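Predicted component of a thermophile-specific DNA repair system, contains a RAMP domain (Methanopyrus kandleri, PDB 4N0L) probably binds CRISPR RNA as the Csm3 backbone subunit of a type III-A antiviral complex, and carries a bound zinc ion. Local coordinates at residues 18-26 with 33-41; 168-179 with 223-234. All coordinates share one frame; numbering follows the deposited sequence. Where two conformers were deposited one is given.

Interaction 1: residues 18-26 with 33-41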
loop_
_atom_site.group_PDB
_atom_site.type_symbol
_atom_site.label_atom_id
_atom_site.label_comp_id
_atom_site.label_asym_id
_atom_site.label_seq_id
_atom_site.Cartn_x
_atom_site.Cartn_y
_atom_site.Cartn_z
ATOM N N THR A 18 16.001 -10.951 -5.387
ATOM C CA THR A 18 17.366 -10.499 -5.631
ATOM C C THR A 18 17.954 -9.915 -4.356
ATOM O O THR A 18 17.226 -9.408 -3.505
ATOM C CB THR A 18 17.438 -9.434 -6.750
ATOM O OG1 THR A 18 16.639 -8.298 -6.389
ATOM C CG2 THR A 18 16.942 -10.003 -8.071
ATOM N N GLY A 19 19.274 -9.980 -4.228
ATOM C CA GLY A 19 19.939 -9.346 -3.106
ATOM C C GLY A 19 20.028 -7.851 -3.334
ATOM O O GLY A 19 19.883 -7.385 -4.464
ATOM N N THR A 20 20.262 -7.093 -2.267
ATOM C CA THR A 20 20.374 -5.641 -2.384
ATOM C C THR A 20 21.502 -5.076 -1.533
ATOM O O THR A 20 21.957 -5.709 -0.580
ATOM C CB THR A 20 19.068 -4.910 -1.966
ATOM O OG1 THR A 20 18.836 -5.100 -0.564
ATOM C CG2 THR A 20 17.867 -5.410 -2.754
ATOM N N ARG A 21 21.947 -3.877 -1.893
ATOM C CA ARG A 21 22.801 -3.078 -1.024
ATOM C C ARG A 21 21.990 -2.579 0.170
ATOM O O ARG A 21 20.764 -2.684 0.183
ATOM C CB ARG A 21 23.406 -1.904 -1.803
ATOM C CG ARG A 21 22.458 -0.714 -1.962
ATOM C CD ARG A 21 23.162 0.584 -2.369
ATOM N NE ARG A 21 24.240 0.962 -1.459
ATOM C CZ ARG A 21 25.534 0.785 -1.704
ATOM N NH1 ARG A 21 25.930 0.227 -2.841
ATOM N NH2 ARG A 21 26.436 1.166 -0.810
ATOM N N ILE A 22 22.679 -2.054 1.178
ATOM C CA ILE A 22 22.008 -1.485 2.341
ATOM C C ILE A 22 22.139 0.032 2.339
ATOM O O ILE A 22 23.244 0.567 2.453
ATOM C CB ILE A 22 22.571 -2.052 3.655
ATOM C CG1 ILE A 22 22.370 -3.567 3.706
ATOM C CG2 ILE A 22 21.897 -1.392 4.850
ATOM C CD1 ILE A 22 23.014 -4.231 4.904
ATOM N N GLY A 23 21.014 0.728 2.199
ATOM C CA GLY A 23 21.033 2.178 2.165
ATOM C C GLY A 23 21.382 2.654 0.768
ATOM O O GLY A 23 21.299 1.885 -0.190
ATOM N N THR A 24 21.764 3.920 0.643
ATOM C CA THR A 24 22.196 4.449 -0.643
ATOM C C THR A 24 23.497 5.220 -0.423
ATOM O O THR A 24 24.370 4.769 0.317
ATOM C CB THR A 24 21.119 5.354 -1.282
ATOM O OG1 THR A 24 19.817 4.828 -1.003
ATOM C CG2 THR A 24 21.307 5.452 -2.797
ATOM N N SER A 25 23.631 6.376 -1.064
ATOM C CA SER A 25 24.831 7.189 -0.939
ATOM C C SER A 25 24.464 8.657 -1.087
ATOM O O SER A 25 23.409 8.982 -1.633
ATOM C CB SER A 25 25.874 6.787 -1.985
ATOM O OG SER A 25 25.536 7.286 -3.270
ATOM N N GLU A 26 25.330 9.541 -0.599
ATOM C CA GLU A 26 25.140 10.977 -0.775
ATOM C C GLU A 26 25.132 11.324 -2.258
ATOM O O GLU A 26 24.360 12.174 -2.706
ATOM C CB GLU A 26 26.232 11.763 -0.048
ATOM N N GLY A 33 19.571 9.346 -8.443
ATOM C CA GLY A 33 19.681 8.005 -8.991
ATOM C C GLY A 33 18.963 6.935 -8.184
ATOM O O GLY A 33 17.736 6.857 -8.205
ATOM N N LEU A 34 19.730 6.126 -7.460
ATOM C CA LEU A 34 19.200 4.957 -6.755
ATOM C C LEU A 34 18.308 5.312 -5.570
ATOM O O LEU A 34 18.760 5.922 -4.603
ATOM C CB LEU A 34 20.345 4.069 -6.254
ATOM C CG LEU A 34 19.981 2.766 -5.532
ATOM C CD1 LEU A 34 18.884 2.018 -6.278
ATOM C CD2 LEU A 34 21.205 1.882 -5.388
ATOM N N ASP A 35 17.034 4.942 -5.664
ATOM C CA ASP A 35 16.139 4.952 -4.512
ATOM C C ASP A 35 16.072 3.551 -3.900
ATOM O O ASP A 35 15.481 2.643 -4.485
ATOM C CB ASP A 35 14.741 5.429 -4.914
ATOM C CG ASP A 35 13.703 5.195 -3.826
ATOM O OD1 ASP A 35 14.039 5.347 -2.631
ATOM O OD2 ASP A 35 12.550 4.853 -4.167
ATOM N N ASN A 36 16.692 3.369 -2.737
ATOM C CA ASN A 36 16.706 2.061 -2.079
ATOM C C ASN A 36 16.128 2.123 -0.667
ATOM O O ASN A 36 16.736 2.703 0.231
ATOM C CB ASN A 36 18.128 1.492 -2.037
ATOM C CG ASN A 36 18.199 0.142 -1.338
ATOM O OD1 ASN A 36 17.217 -0.600 -1.288
ATOM N ND2 ASN A 36 19.372 -0.186 -0.800
ATOM N N PRO A 37 14.949 1.511 -0.469
ATOM C CA PRO A 37 14.226 1.550 0.807
ATOM C C PRO A 37 14.851 0.666 1.882
ATOM O O PRO A 37 14.578 0.861 3.068
ATOM C CB PRO A 37 12.837 1.034 0.430
ATOM C CG PRO A 37 13.094 0.108 -0.709
ATOM C CD PRO A 37 14.227 0.724 -1.487
ATOM N N VAL A 38 15.680 -0.289 1.472
ATOM C CA VAL A 38 16.348 -1.169 2.423
ATOM C C VAL A 38 17.432 -0.396 3.161
ATOM O O VAL A 38 18.427 0.018 2.569
ATOM C CB VAL A 38 16.971 -2.396 1.731
ATOM C CG1 VAL A 38 17.700 -3.263 2.746
ATOM C CG2 VAL A 38 15.898 -3.199 1.014
ATOM N N ILE A 39 17.229 -0.192 4.458
ATOM C CA ILE A 39 18.149 0.617 5.251
ATOM C C ILE A 39 18.530 -0.069 6.556
ATOM O O ILE A 39 17.912 -1.053 6.958
ATOM C CB ILE A 39 17.549 2.004 5.572
ATOM C CG1 ILE A 39 16.271 1.855 6.400
ATOM C CG2 ILE A 39 17.258 2.777 4.294
ATOM C CD1 ILE A 39 15.749 3.168 6.954
ATOM N N ARG A 40 19.562 0.458 7.208
ATOM C CA ARG A 40 20.036 -0.082 8.476
ATOM C C ARG A 40 19.177 0.398 9.639
ATOM O O ARG A 40 18.856 1.583 9.740
ATOM C CB ARG A 40 21.495 0.315 8.712
ATOM C CG ARG A 40 22.163 -0.410 9.867
ATOM C CD ARG A 40 22.541 -1.832 9.504
ATOM N NE ARG A 40 23.740 -1.886 8.673
ATOM C CZ ARG A 40 24.473 -2.980 8.490
ATOM N NH1 ARG A 40 24.138 -4.116 9.087
ATOM N NH2 ARG A 40 25.548 -2.935 7.715
ATOM N N ASP A 41 18.803 -0.531 10.512
ATOM C CA ASP A 41 18.049 -0.193 11.711
ATOM C C ASP A 41 19.013 0.163 12.837
ATOM O O ASP A 41 19.813 -0.671 13.256
ATOM C CB ASP A 41 17.145 -1.352 12.130
ATOM C CG ASP A 41 16.384 -1.068 13.411
ATOM O OD1 ASP A 41 15.802 -2.017 13.979
ATOM O OD2 ASP A 41 16.381 0.097 13.860
#
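N36 reaches across to the backbone of R21 and G23 in a loop-to-loop contact that closes the base of an excursion leaving the RRM-like core after strand 7-16 and carrying helix 26-31 at its far end. The contact illustrates how one buried amide can tie two irregular chains together where no regular sheet pairs them. N36 ND2 donates to two carbonyls, R21 O at 3.0 Å and G23 O at 2.9 Å. R21 O lies in the amide plane, yet the N-H comes down on that carbonyl from above its own plane; T20 OG1 reaches the same oxygen from the opposite face. CG of N36 stands trans to the main-chain nitrogen (chi1 179°), which carries the amide across to 18-26, while its OD1 turns back to accept from V38 N in an Asx turn. The one backbone bond between the segments, G23 N to V38 O, is short at 2.7 Å. Around this polar centre the packing is mixed. R21 brings its CG obliquely against the nitrogen end of the amide, 3.3 Å from N36 ND2, and its CD meets L34 CD2. T24 CG2 sits 3.2 Å from L34 O, and I22 CD1 rests over one face of the R40 guanidinium, whose NH1 is bound by G45 O. Strand 217-218 backs T20, I22 and V38. With both amide hydrogens and the amide oxygen engaged, the rotation of the N36 side chain is fixed, and the carbonyls on either side of I22 are both satisfied by one amide nitrogen.

Interaction 2: residues 168-179 with 223-234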
loop_
_atom_site.group_PDB
_atom_site.type_symbol
_atom_site.label_atom_id
_atom_site.label_comp_id
_atom_site.label_asym_id
_atom_site.label_seq_id
_atom_site.Cartn_x
_atom_site.Cartn_y
_atom_site.Cartn_z
ATOM N N LYS A 168 -7.226 13.299 4.066
ATOM C CA LYS A 168 -7.697 11.978 4.468
ATOM C C LYS A 168 -6.569 11.087 4.973
ATOM O O LYS A 168 -5.528 10.953 4.330
ATOM C CB LYS A 168 -8.412 11.277 3.315
ATOM C CG LYS A 168 -9.403 10.225 3.787
ATOM C CD LYS A 168 -9.327 8.962 2.951
ATOM C CE LYS A 168 -10.333 7.932 3.434
ATOM N NZ LYS A 168 -10.067 7.508 4.832
ATOM N N GLU A 169 -6.788 10.481 6.133
ATOM C CA GLU A 169 -5.868 9.483 6.653
ATOM C C GLU A 169 -5.968 8.203 5.833
ATOM O O GLU A 169 -7.068 7.746 5.519
ATOM C CB GLU A 169 -6.157 9.195 8.130
ATOM C CG GLU A 169 -5.175 8.229 8.782
ATOM C CD GLU A 169 -3.753 8.759 8.805
ATOM O OE1 GLU A 169 -3.575 9.996 8.848
ATOM O OE2 GLU A 169 -2.814 7.935 8.775
ATOM N N ALA A 170 -4.815 7.647 5.474
ATOM C CA ALA A 170 -4.746 6.398 4.719
ATOM C C ALA A 170 -5.499 5.269 5.411
ATOM O O ALA A 170 -5.447 5.138 6.633
ATOM C CB ALA A 170 -3.295 5.996 4.500
ATOM N N ARG A 171 -6.202 4.463 4.621
ATOM C CA ARG A 171 -6.872 3.273 5.131
ATOM C C ARG A 171 -5.893 2.130 5.391
ATOM O O ARG A 171 -6.212 1.184 6.111
ATOM C CB ARG A 171 -7.963 2.814 4.162
ATOM C CG ARG A 171 -9.262 3.585 4.300
ATOM C CD ARG A 171 -10.269 3.194 3.237
ATOM N NE ARG A 171 -11.387 4.133 3.197
ATOM C CZ ARG A 171 -12.383 4.076 2.320
ATOM N NH1 ARG A 171 -12.407 3.118 1.404
ATOM N NH2 ARG A 171 -13.356 4.975 2.360
ATOM N N VAL A 172 -4.705 2.208 4.797
ATOM C CA VAL A 172 -3.709 1.155 4.976
ATOM C C VAL A 172 -2.489 1.636 5.750
ATOM O O VAL A 172 -2.044 2.776 5.606
ATOM C CB VAL A 172 -3.239 0.568 3.621
ATOM C CG1 VAL A 172 -4.384 -0.142 2.920
ATOM C CG2 VAL A 172 -2.638 1.652 2.735
ATOM N N ALA A 173 -1.964 0.752 6.591
ATOM C CA ALA A 173 -0.727 1.013 7.308
ATOM C C ALA A 173 0.184 -0.204 7.217
ATOM O O ALA A 173 -0.246 -1.333 7.455
ATOM C CB ALA A 173 -1.010 1.363 8.759
ATOM N N PHE A 174 1.443 0.036 6.866
ATOM C CA PHE A 174 2.425 -1.032 6.756
ATOM C C PHE A 174 3.307 -1.072 7.992
ATOM O O PHE A 174 3.857 -0.052 8.403
ATOM C CB PHE A 174 3.297 -0.851 5.509
ATOM C CG PHE A 174 2.582 -1.112 4.213
ATOM C CD1 PHE A 174 2.868 -2.247 3.471
ATOM C CD2 PHE A 174 1.631 -0.227 3.732
ATOM C CE1 PHE A 174 2.220 -2.495 2.276
ATOM C CE2 PHE A 174 0.978 -0.470 2.539
ATOM C CZ PHE A 174 1.273 -1.605 1.810
ATOM N N ARG A 175 3.438 -2.248 8.591
ATOM C CA ARG A 175 4.349 -2.415 9.714
ATOM C C ARG A 175 5.778 -2.442 9.194
ATOM O O ARG A 175 6.025 -2.917 8.082
ATOM C CB ARG A 175 4.043 -3.703 10.479
ATOM C CG ARG A 175 4.665 -3.774 11.862
ATOM C CD ARG A 175 3.910 -4.747 12.749
ATOM N NE ARG A 175 4.548 -4.911 14.052
ATOM C CZ ARG A 175 5.636 -5.645 14.257
ATOM N NH1 ARG A 175 6.212 -6.269 13.239
ATOM N NH2 ARG A 175 6.155 -5.748 15.473
ATOM N N ASP A 176 6.714 -1.922 9.983
ATOM C CA ASP A 176 8.125 -2.023 9.637
ATOM C C ASP A 176 8.478 -3.491 9.427
ATOM O O ASP A 176 8.167 -4.337 10.265
ATOM C CB ASP A 176 9.008 -1.400 10.722
ATOM C CG ASP A 176 8.965 0.117 10.712
ATOM O OD1 ASP A 176 8.434 0.690 9.738
ATOM O OD2 ASP A 176 9.471 0.737 11.673
ATOM N N ALA A 177 9.100 -3.788 8.291
ATOM C CA ALA A 177 9.432 -5.163 7.939
ATOM C C ALA A 177 10.861 -5.500 8.345
ATOM O O ALA A 177 11.820 -5.070 7.703
ATOM C CB ALA A 177 9.233 -5.393 6.446
ATOM N N HIS A 178 10.992 -6.278 9.411
ATOM C CA HIS A 178 12.296 -6.676 9.921
ATOM C C HIS A 178 12.601 -8.108 9.498
ATOM O O HIS A 178 11.681 -8.884 9.241
ATOM C CB HIS A 178 12.338 -6.541 11.447
ATOM C CG HIS A 178 12.289 -5.127 11.930
ATOM N ND1 HIS A 178 13.423 -4.366 12.126
ATOM C CD2 HIS A 178 11.245 -4.325 12.254
ATOM C CE1 HIS A 178 13.082 -3.165 12.552
ATOM N NE2 HIS A 178 11.761 -3.114 12.637
ATOM N N PRO A 179 13.891 -8.468 9.427
ATOM C CA PRO A 179 14.220 -9.841 9.030
ATOM C C PRO A 179 13.689 -10.869 10.025
ATOM O O PRO A 179 13.719 -10.633 11.233
ATOM C CB PRO A 179 15.754 -9.843 8.998
ATOM C CG PRO A 179 16.165 -8.698 9.857
ATOM C CD PRO A 179 15.093 -7.663 9.703
ATOM N N ARG A 223 14.144 -12.793 4.169
ATOM C CA ARG A 223 12.718 -12.688 4.418
ATOM C C ARG A 223 12.417 -11.702 5.539
ATOM O O ARG A 223 13.041 -11.733 6.601
ATOM C CB ARG A 223 12.143 -14.069 4.731
ATOM C CG ARG A 223 12.180 -15.007 3.529
ATOM C CD ARG A 223 12.076 -16.458 3.942
ATOM N NE ARG A 223 12.417 -17.367 2.851
ATOM C CZ ARG A 223 11.528 -18.057 2.145
ATOM N NH1 ARG A 223 10.235 -17.943 2.413
ATOM N NH2 ARG A 223 11.933 -18.864 1.173
ATOM N N PHE A 224 11.466 -10.814 5.277
ATOM C CA PHE A 224 11.087 -9.782 6.228
ATOM C C PHE A 224 9.612 -9.914 6.571
ATOM O O PHE A 224 8.787 -10.168 5.696
ATOM C CB PHE A 224 11.400 -8.389 5.669
ATOM C CG PHE A 224 12.860 -8.175 5.360
ATOM C CD1 PHE A 224 13.430 -8.701 4.206
ATOM C CD2 PHE A 224 13.666 -7.459 6.231
ATOM C CE1 PHE A 224 14.774 -8.513 3.927
ATOM C CE2 PHE A 224 15.011 -7.265 5.955
ATOM C CZ PHE A 224 15.565 -7.795 4.801
ATOM N N GLY A 225 9.294 -9.783 7.855
ATOM C CA GLY A 225 7.927 -9.914 8.325
ATOM C C GLY A 225 6.973 -8.955 7.645
ATOM O O GLY A 225 7.278 -7.774 7.491
ATOM N N LEU A 226 5.830 -9.473 7.230
ATOM C CA LEU A 226 4.801 -8.673 6.599
ATOM C C LEU A 226 3.525 -8.681 7.426
ATOM O O LEU A 226 2.845 -9.685 7.535
ATOM C CB LEU A 226 4.515 -9.168 5.186
ATOM C CG LEU A 226 3.521 -8.334 4.386
ATOM C CD1 LEU A 226 4.069 -6.946 4.107
ATOM C CD2 LEU A 226 3.162 -9.029 3.090
ATOM N N GLU A 227 3.215 -7.556 8.026
ATOM C CA GLU A 227 1.948 -7.040 8.465
ATOM C C GLU A 227 1.375 -5.581 7.802
ATOM O O GLU A 227 1.802 -4.377 7.787
ATOM C CB GLU A 227 2.080 -6.907 9.982
ATOM C CG GLU A 227 0.738 -6.880 10.697
ATOM C CD GLU A 227 0.866 -6.667 12.192
ATOM O OE1 GLU A 227 0.209 -5.743 12.720
ATOM O OE2 GLU A 227 1.610 -7.434 12.839
ATOM N N VAL A 228 0.237 -5.891 7.195
ATOM C CA VAL A 228 -0.418 -4.743 6.584
ATOM C C VAL A 228 -1.828 -4.616 7.146
ATOM O O VAL A 228 -2.627 -5.547 7.043
ATOM C CB VAL A 228 -0.476 -4.870 5.050
ATOM C CG1 VAL A 228 -1.023 -3.595 4.428
ATOM C CG2 VAL A 228 0.903 -5.186 4.488
ATOM N N VAL A 229 -2.133 -3.465 7.739
ATOM C CA VAL A 229 -3.433 -3.259 8.367
ATOM C C VAL A 229 -4.312 -2.337 7.527
ATOM O O VAL A 229 -3.945 -1.196 7.251
ATOM C CB VAL A 229 -3.296 -2.658 9.784
ATOM C CG1 VAL A 229 -4.660 -2.566 10.451
ATOM C CG2 VAL A 229 -2.347 -3.491 10.632
ATOM N N TYR A 230 -5.470 -2.846 7.119
ATOM C CA TYR A 230 -6.447 -2.053 6.382
ATOM C C TYR A 230 -7.636 -1.695 7.270
ATOM O O TYR A 230 -8.275 -2.575 7.847
ATOM C CB TYR A 230 -6.924 -2.804 5.135
ATOM C CG TYR A 230 -8.134 -2.186 4.465
ATOM C CD1 TYR A 230 -9.419 -2.634 4.748
ATOM C CD2 TYR A 230 -7.990 -1.161 3.538
ATOM C CE1 TYR A 230 -10.526 -2.072 4.134
ATOM C CE2 TYR A 230 -9.088 -0.595 2.921
ATOM C CZ TYR A 230 -10.353 -1.054 3.221
ATOM O OH TYR A 230 -11.447 -0.490 2.606
ATOM N N ARG A 231 -7.934 -0.403 7.370
ATOM C CA ARG A 231 -9.066 0.049 8.173
ATOM C C ARG A 231 -10.350 0.078 7.351
ATOM O O ARG A 231 -10.466 0.834 6.386
ATOM C CB ARG A 231 -8.794 1.434 8.762
ATOM C CG ARG A 231 -7.576 1.500 9.671
ATOM C CD ARG A 231 -7.390 2.888 10.275
ATOM N NE ARG A 231 -7.237 3.926 9.256
ATOM C CZ ARG A 231 -8.226 4.703 8.825
ATOM N NH1 ARG A 231 -9.448 4.559 9.320
ATOM N NH2 ARG A 231 -7.996 5.623 7.896
ATOM N N VAL A 232 -11.312 -0.753 7.735
ATOM C CA VAL A 232 -12.601 -0.784 7.060
ATOM C C VAL A 232 -13.398 0.462 7.431
ATOM O O VAL A 232 -13.717 0.678 8.599
ATOM C CB VAL A 232 -13.409 -2.046 7.425
ATOM C CG1 VAL A 232 -14.765 -2.030 6.732
ATOM C CG2 VAL A 232 -12.628 -3.301 7.068
ATOM N N GLU A 233 -13.716 1.283 6.437
ATOM C CA GLU A 233 -14.450 2.521 6.678
ATOM C C GLU A 233 -15.760 2.528 5.909
ATOM O O GLU A 233 -16.777 3.013 6.398
ATOM C CB GLU A 233 -13.614 3.736 6.277
ATOM C CG GLU A 233 -12.545 4.122 7.279
ATOM C CD GLU A 233 -11.672 5.260 6.785
ATOM O OE1 GLU A 233 -11.756 5.603 5.588
ATOM O OE2 GLU A 233 -10.902 5.815 7.596
ATOM N N ASP A 234 -15.722 1.984 4.699
ATOM C CA ASP A 234 -16.882 1.978 3.825
ATOM C C ASP A 234 -17.099 0.585 3.250
ATOM O O ASP A 234 -16.336 0.136 2.396
ATOM C CB ASP A 234 -16.708 2.996 2.699
ATOM C CG ASP A 234 -17.961 3.165 1.874
ATOM O OD1 ASP A 234 -18.718 4.122 2.136
ATOM O OD2 ASP A 234 -18.193 2.337 0.968
HETATM O O HOH W 1 5.482 -5.615 7.885
#
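A173 and V229 exchange two backbone hydrogen bonds, each 2.9 Å between N and O, at the centre of an antiparallel pair in which strand 172-174 forms one edge, within this chain, of the five-stranded sheet of the RRM-like fold. R231 N to R171 O and R175 N to E227 O extend the pairing. Beyond R175 the two chains part: a water bridges R175 O, G225 O and E227 N, and the register shifts by one before G225 N meets H178 O. V172, F174, V228 and Y230 share one face, turned to helices 51-69 and 238-255. V228 CG1 stands over the centre of the F174 ring, a CH-pi contact 4.0 Å from its centroid, while V172 CG1 meets the Y230 ring at its edge.

At the other end a salt-bridge network closes the pair. R231 NH2 donates to A170 O, in the guanidinium plane but above that carbonyl's plane, and R231 NH1 holds E233 OE2. R171 runs alongside Y230; D241 of helix 238-255 binds both R171 NH1 and Y230 OH, and E237 also pairs with R171 NH1, probably holding the arginine from outside. Two cations converge on E233 OE1, which would probably stabilise its negative charge: K168 NZ, 2.7 Å away, takes the syn lone pair, whereas R171 NE approaches from above the carboxylate plane at 2.8 Å, N-H...O angle 154°.

In the fold
The two contacts show a division of labour within one RAMP protein: interaction 2 builds one edge, within this chain, of the core sheet, while interaction 1 closes an excursion outside that sheet. Their centres lie about 21 Å apart, interaction 2 about 7 Å and interaction 1 about 20 Å from the centre of the chain. They nevertheless touch, D41 OD1 lying 3.3 Å from H178 CE1, and strand 47-48 connects them through Y48, which pairs with I39 and stacks on H178. Of the two, interaction 2 lies nearer the zinc site of H86, C88, C115 and C118: the K168 side chain comes within about 9 Å of the metal, without being one of its ligands.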